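Local atomic coordinates of PlyP35 (Listeria phage P35, PDB entry 6S3Y), a protein that is the cell wall binding part of a Listeria phage endolysin and probably directs the enzyme to the bacterial wall. Residues Thr40-Asn43 against Tyr47-Val50. Numbering follows the deposited sequence.
Sequences TKHN and YTGV
Thr-40 and Thr-48 form an antiparallel hydrogen-bonded pair, with Thr-40 N to Thr-48 O and Thr-48 N to Thr-40 O both 2.8 Å and nearly straight. One step nearer the turn, Lys-41 and Tyr-47 make a non-hydrogen-bonded pair whose CA atoms come to 4.4 Å. Here the lysine chain lies across one face of the tyrosine ring: Lys-41 CD sits 3.5 Å from Tyr-47 CE1, displaced toward the rim, in a CH-pi contact. With CG anti to the backbone N (chi1 -163°) and a bend at chi2, the chain is carried over the ring, and Lys-41 NZ ends 4.5 Å from the centroid of the Tyr-47 ring in cation-pi geometry. Lys-41 NZ also makes weak hydrogen bonds to the carbonyl oxygens of Asn-43 and Ser-44, in the turn. His-42 rests its CB 4.0 Å from Thr-48 CG2, while its ring meets Tyr-61 edge-to-face. Thr-48 OG1, on a buried residue, is satisfied by Gly-60 O and Arg-59 NH1 on the next strand. The arrangement is the turn end of a beta hairpin, strands 36-41 and 46-53, in the first of two cell wall binding repeats assigned to the SH3 clan.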
ATOM      1  N   THR A  40      -4.590   9.445  13.330  1.00 17.24           N
ATOM      2  CA  THR A  40      -5.872   9.294  14.053  1.00 16.63           C
ATOM      3  C   THR A  40      -6.637   8.172  13.365  1.00 16.03           C
ATOM      4  O   THR A  40      -6.634   8.148  12.110  1.00 15.66           O
ATOM      5  CB  THR A  40      -6.606  10.639  14.116  1.00 18.93           C
ATOM      6  OG1 THR A  40      -5.729  11.600  14.689  1.00 19.73           O
ATOM      7  CG2 THR A  40      -7.866  10.554  14.941  1.00 21.27           C
ATOM      8  N   LYS A  41      -7.258   7.283  14.140  1.00 14.64           N
ATOM      9  CA  LYS A  41      -8.119   6.232  13.552  1.00 18.52           C
ATOM     10  C   LYS A  41      -9.220   6.918  12.722  1.00 18.11           C
ATOM     11  O   LYS A  41      -9.792   7.856  13.225  1.00 15.54           O
ATOM     12  CB  LYS A  41      -8.734   5.350  14.637  1.00 21.49           C
ATOM     13  CG  LYS A  41      -9.298   4.019  14.132  1.00 25.05           C
ATOM     14  CD  LYS A  41      -8.241   3.064  13.713  1.00 34.54           C
ATOM     15  CE  LYS A  41      -8.820   1.689  13.410  1.00 39.42           C
ATOM     16  NZ  LYS A  41      -8.361   1.168  12.094  1.00 39.23           N
ATOM     17  N   HIS A  42      -9.419   6.476  11.482  1.00 17.04           N
ATOM     18  CA  HIS A  42     -10.359   7.095  10.523  1.00 18.93           C
ATOM     19  C   HIS A  42     -11.611   6.232  10.417  1.00 18.62           C
ATOM     20  O   HIS A  42     -12.707   6.794  10.411  1.00 18.34           O
ATOM     21  CB  HIS A  42      -9.699   7.321   9.171  1.00 18.28           C
ATOM     22  CG  HIS A  42     -10.635   7.784   8.115  1.00 17.06           C
ATOM     23  ND1 HIS A  42     -11.269   8.990   8.147  1.00 18.13           N
ATOM     24  CD2 HIS A  42     -11.050   7.168   7.000  1.00 17.36           C
ATOM     25  CE1 HIS A  42     -12.054   9.099   7.093  1.00 17.04           C
ATOM     26  NE2 HIS A  42     -11.926   7.994   6.361  1.00 18.07           N
ATOM     27  N   ASN A  43     -11.443   4.926  10.265  1.00 17.69           N
ATOM     28  CA  ASN A  43     -12.563   3.944  10.313  1.00 19.48           C
ATOM     29  C   ASN A  43     -11.979   2.589  10.721  1.00 21.10           C
ATOM     30  O   ASN A  43     -10.851   2.577  11.213  1.00 21.56           O
ATOM     31  CB  ASN A  43     -13.371   3.922   9.015  1.00 19.41           C
ATOM     32  CG  ASN A  43     -12.682   3.302   7.824  1.00 21.76           C
ATOM     33  OD1 ASN A  43     -11.538   2.847   7.919  1.00 20.53           O
ATOM     34  ND2 ASN A  43     -13.336   3.336   6.675  1.00 19.39           N
ATOM     35  N   TYR A  47      -6.365   4.667   9.016  1.00 14.58           N
ATOM     36  CA  TYR A  47      -5.880   5.806   9.814  1.00 15.78           C
ATOM     37  C   TYR A  47      -5.821   6.993   8.866  1.00 14.57           C
ATOM     38  O   TYR A  47      -5.659   6.801   7.654  1.00 14.16           O
ATOM     39  CB  TYR A  47      -4.504   5.519  10.443  1.00 14.96           C
ATOM     40  CG  TYR A  47      -4.530   4.525  11.566  1.00 14.82           C
ATOM     41  CD1 TYR A  47      -4.785   4.927  12.862  1.00 17.61           C
ATOM     42  CD2 TYR A  47      -4.334   3.172  11.339  1.00 17.48           C
ATOM     43  CE1 TYR A  47      -4.837   4.010  13.904  1.00 18.81           C
ATOM     44  CE2 TYR A  47      -4.400   2.243  12.366  1.00 17.80           C
ATOM     45  CZ  TYR A  47      -4.650   2.664  13.650  1.00 19.72           C
ATOM     46  OH  TYR A  47      -4.758   1.770  14.679  1.00 20.43           O
ATOM     47  N   THR A  48      -5.893   8.198   9.420  1.00 13.60           N
ATOM     48  CA  THR A  48      -5.612   9.434   8.676  1.00 14.17           C
ATOM     49  C   THR A  48      -4.575  10.236   9.451  1.00 14.83           C
ATOM     50  O   THR A  48      -4.388   9.973  10.630  1.00 15.27           O
ATOM     51  CB  THR A  48      -6.902  10.219   8.397  1.00 13.94           C
ATOM     52  OG1 THR A  48      -6.583  11.332   7.558  1.00 13.33           O
ATOM     53  CG2 THR A  48      -7.575  10.706   9.655  1.00 14.46           C
ATOM     54  N   GLY A  49      -3.925  11.173   8.785  1.00 16.03           N
ATOM     55  CA  GLY A  49      -3.048  12.152   9.427  1.00 16.69           C
ATOM     56  C   GLY A  49      -2.724  13.273   8.476  1.00 17.12           C
ATOM     57  O   GLY A  49      -3.242  13.261   7.334  1.00 16.14           O
ATOM     58  N   VAL A  50      -1.883  14.194   8.936  1.00 19.36           N
ATOM     59  CA  VAL A  50      -1.457  15.366   8.152  1.00 20.60           C
ATOM     60  C   VAL A  50       0.072  15.393   8.116  1.00 20.16           C
ATOM     61  O   VAL A  50       0.689  14.989   9.091  1.00 16.02           O
ATOM     62  CB  VAL A  50      -2.072  16.620   8.783  1.00 26.46           C
ATOM     63  CG1 VAL A  50      -1.536  17.889   8.160  1.00 31.92           C
ATOM     64  CG2 VAL A  50      -3.588  16.578   8.640  1.00 25.62           C
TER